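Local coordinates for thiamine-binding periplasmic protein (Escherichia coli, PDB 2QRY) that binds thiamine, thiamine phosphate and thiamine diphosphate with high affinity in the periplasm and serves the ThiBPQ ABC transporter in thiamine import, at residues C51-K56 / P259-K264. Sequence-based numbering, arbitrary orientation.
Sequences CNCELK and PELAQK
L261, on the first turn of helix 259-269, reaches across to C51 and C53, which lie in the turn leading into strand 54-59. The contact joins two parts of the solute-binding protein fold that are far apart in sequence, a parallel strand of one alpha/beta lobe and a helix more than 200 residues later, well away from the thiamin phosphate pocket.

Apolar contacts dominate. The two methyls of L261 divide between the cysteines: CD2 lies 3.3 Å from SG of C51, whereas CD1 packs 3.6 Å from CB of C53. SG of C53 sits more loosely over the same fork and faces both methyls almost equally, 4.0 Å from L261 CD1 and 4.1 Å from L261 CD2. The SG atoms of C51 and C53 stand 4.5 Å apart, too far for a disulfide. F47 of helix 40-48 touches C53, L55 and L261, so that helix covers the same apolar patch.

Polar bonds hold the strand in place. Within it, K56 NZ makes a weak, salt-bridging hydrogen bond to E54 OE1 at 3.2 Å. The backbone of L55 is hydrogen-bonded to the side chains of K44 and E48, while E54 pairs through its backbone with P23 and L25, and K56 with L25 and V27.

K264, exposed, brings only the end of its chain to C51. Bends at chi2 and chi3 (-148° and -68°) carry CE and the terminal NZ to the sulfur, 3.5 Å and 3.6 Å from C51 SG.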
ATOM      1  N   CYS A  51     -11.753  14.602  19.295  1.00 58.77           N
ATOM      2  CA  CYS A  51     -12.993  13.859  19.467  1.00 59.06           C
ATOM      3  C   CYS A  51     -12.890  12.817  20.578  1.00 58.83           C
ATOM      4  O   CYS A  51     -12.252  11.778  20.410  1.00 60.22           O
ATOM      5  CB  CYS A  51     -13.364  13.170  18.157  1.00 59.45           C
ATOM      6  SG  CYS A  51     -14.728  12.027  18.318  1.00 60.48           S
ATOM      7  N   ASN A  52     -13.536  13.095  21.707  1.00 58.30           N
ATOM      8  CA  ASN A  52     -13.521  12.203  22.863  1.00 57.71           C
ATOM      9  C   ASN A  52     -13.934  10.770  22.539  1.00 56.55           C
ATOM     10  O   ASN A  52     -15.062  10.515  22.108  1.00 56.22           O
ATOM     11  CB  ASN A  52     -14.437  12.750  23.959  1.00 59.30           C
ATOM     12  CG  ASN A  52     -15.869  12.918  23.489  1.00 61.04           C
ATOM     13  OD1 ASN A  52     -16.163  13.760  22.634  1.00 60.61           O
ATOM     14  ND2 ASN A  52     -16.771  12.111  24.040  1.00 62.64           N
ATOM     15  N   CYS A  53     -13.012   9.840  22.768  1.00 54.96           N
ATOM     16  CA  CYS A  53     -13.240   8.419  22.522  1.00 53.94           C
ATOM     17  C   CYS A  53     -11.896   7.716  22.574  1.00 51.83           C
ATOM     18  O   CYS A  53     -10.856   8.364  22.647  1.00 51.66           O
ATOM     19  CB  CYS A  53     -13.847   8.192  21.136  1.00 54.91           C
ATOM     20  SG  CYS A  53     -12.644   8.330  19.796  1.00 56.17           S
ATOM     21  N   GLU A  54     -11.916   6.391  22.535  1.00 49.82           N
ATOM     22  CA  GLU A  54     -10.672   5.642  22.551  1.00 48.62           C
ATOM     23  C   GLU A  54     -10.472   4.990  21.194  1.00 47.53           C
ATOM     24  O   GLU A  54     -11.143   4.010  20.865  1.00 48.53           O
ATOM     25  CB  GLU A  54     -10.679   4.570  23.643  1.00 48.47           C
ATOM     26  CG  GLU A  54      -9.378   3.778  23.695  1.00 50.61           C
ATOM     27  CD  GLU A  54      -9.321   2.786  24.843  1.00 52.24           C
ATOM     28  OE1 GLU A  54     -10.242   1.949  24.961  1.00 52.05           O
ATOM     29  OE2 GLU A  54      -8.344   2.839  25.624  1.00 52.78           O
ATOM     30  N   LEU A  55      -9.563   5.552  20.402  1.00 45.29           N
ATOM     31  CA  LEU A  55      -9.265   5.013  19.081  1.00 43.92           C
ATOM     32  C   LEU A  55      -8.394   3.783  19.266  1.00 42.72           C
ATOM     33  O   LEU A  55      -7.280   3.878  19.781  1.00 42.43           O
ATOM     34  CB  LEU A  55      -8.511   6.036  18.233  1.00 43.68           C
ATOM     35  CG  LEU A  55      -8.238   5.586  16.797  1.00 42.37           C
ATOM     36  CD1 LEU A  55      -9.547   5.564  16.021  1.00 41.55           C
ATOM     37  CD2 LEU A  55      -7.248   6.527  16.143  1.00 41.58           C
ATOM     38  N   LYS A  56      -8.898   2.631  18.842  1.00 40.97           N
ATOM     39  CA  LYS A  56      -8.152   1.391  18.989  1.00 40.78           C
ATOM     40  C   LYS A  56      -7.685   0.863  17.636  1.00 38.58           C
ATOM     41  O   LYS A  56      -8.449   0.234  16.904  1.00 38.05           O
ATOM     42  CB  LYS A  56      -9.024   0.357  19.703  1.00 41.89           C
ATOM     43  CG  LYS A  56      -8.244  -0.671  20.487  1.00 45.01           C
ATOM     44  CD  LYS A  56      -9.119  -1.341  21.538  1.00 46.75           C
ATOM     45  CE  LYS A  56      -9.558  -0.350  22.621  1.00 48.27           C
ATOM     46  NZ  LYS A  56     -10.350  -1.010  23.705  1.00 47.33           N
ATOM     47  N   PRO A 259     -21.582   4.169  14.227  1.00 29.12           N
ATOM     48  CA  PRO A 259     -21.598   4.839  12.920  1.00 30.51           C
ATOM     49  C   PRO A 259     -21.062   6.268  12.955  1.00 32.09           C
ATOM     50  O   PRO A 259     -20.125   6.606  12.236  1.00 33.20           O
ATOM     51  CB  PRO A 259     -23.074   4.811  12.525  1.00 29.10           C
ATOM     52  CG  PRO A 259     -23.614   3.642  13.260  1.00 29.07           C
ATOM     53  CD  PRO A 259     -22.938   3.736  14.600  1.00 28.76           C
ATOM     54  N   GLU A 260     -21.663   7.099  13.798  1.00 33.18           N
ATOM     55  CA  GLU A 260     -21.271   8.499  13.917  1.00 35.50           C
ATOM     56  C   GLU A 260     -19.761   8.689  14.109  1.00 35.90           C
ATOM     57  O   GLU A 260     -19.128   9.446  13.369  1.00 34.77           O
ATOM     58  CB  GLU A 260     -22.038   9.155  15.070  1.00 37.53           C
ATOM     59  CG  GLU A 260     -22.097  10.672  14.991  1.00 43.27           C
ATOM     60  CD  GLU A 260     -22.922  11.293  16.105  1.00 47.59           C
ATOM     61  OE1 GLU A 260     -24.037  10.788  16.377  1.00 49.18           O
ATOM     62  OE2 GLU A 260     -22.463  12.294  16.698  1.00 49.56           O
ATOM     63  N   LEU A 261     -19.186   8.012  15.101  1.00 35.62           N
ATOM     64  CA  LEU A 261     -17.751   8.118  15.355  1.00 36.21           C
ATOM     65  C   LEU A 261     -16.954   7.658  14.140  1.00 37.12           C
ATOM     66  O   LEU A 261     -16.035   8.343  13.692  1.00 37.42           O
ATOM     67  CB  LEU A 261     -17.345   7.261  16.553  1.00 36.36           C
ATOM     68  CG  LEU A 261     -16.927   7.963  17.843  1.00 36.01           C
ATOM     69  CD1 LEU A 261     -16.259   6.942  18.755  1.00 35.96           C
ATOM     70  CD2 LEU A 261     -15.964   9.097  17.544  1.00 35.67           C
ATOM     71  N   ALA A 262     -17.306   6.486  13.619  1.00 37.08           N
ATOM     72  CA  ALA A 262     -16.622   5.928  12.458  1.00 37.32           C
ATOM     73  C   ALA A 262     -16.519   6.976  11.361  1.00 37.64           C
ATOM     74  O   ALA A 262     -15.475   7.132  10.722  1.00 36.86           O
ATOM     75  CB  ALA A 262     -17.381   4.707  11.934  1.00 36.17           C
ATOM     76  N   GLN A 263     -17.613   7.698  11.154  1.00 37.79           N
ATOM     77  CA  GLN A 263     -17.662   8.719  10.124  1.00 39.28           C
ATOM     78  C   GLN A 263     -16.881   9.974  10.495  1.00 38.56           C
ATOM     79  O   GLN A 263     -16.368  10.671   9.617  1.00 37.67           O
ATOM     80  CB  GLN A 263     -19.122   9.029   9.805  1.00 40.67           C
ATOM     81  CG  GLN A 263     -19.849   7.760   9.396  1.00 46.52           C
ATOM     82  CD  GLN A 263     -21.306   7.959   9.043  1.00 49.60           C
ATOM     83  OE1 GLN A 263     -22.093   8.465   9.846  1.00 51.65           O
ATOM     84  NE2 GLN A 263     -21.681   7.544   7.835  1.00 51.12           N
ATOM     85  N   LYS A 264     -16.779  10.260  11.787  1.00 37.49           N
ATOM     86  CA  LYS A 264     -16.020  11.424  12.213  1.00 39.14           C
ATOM     87  C   LYS A 264     -14.545  11.092  12.034  1.00 38.30           C
ATOM     88  O   LYS A 264     -13.714  11.974  11.823  1.00 37.02           O
ATOM     89  CB  LYS A 264     -16.324  11.782  13.674  1.00 40.71           C
ATOM     90  CG  LYS A 264     -17.764  12.221  13.900  1.00 44.05           C
ATOM     91  CD  LYS A 264     -17.891  13.255  15.007  1.00 46.56           C
ATOM     92  CE  LYS A 264     -17.569  12.686  16.380  1.00 48.21           C
ATOM     93  NZ  LYS A 264     -17.761  13.723  17.445  1.00 48.67           N
TER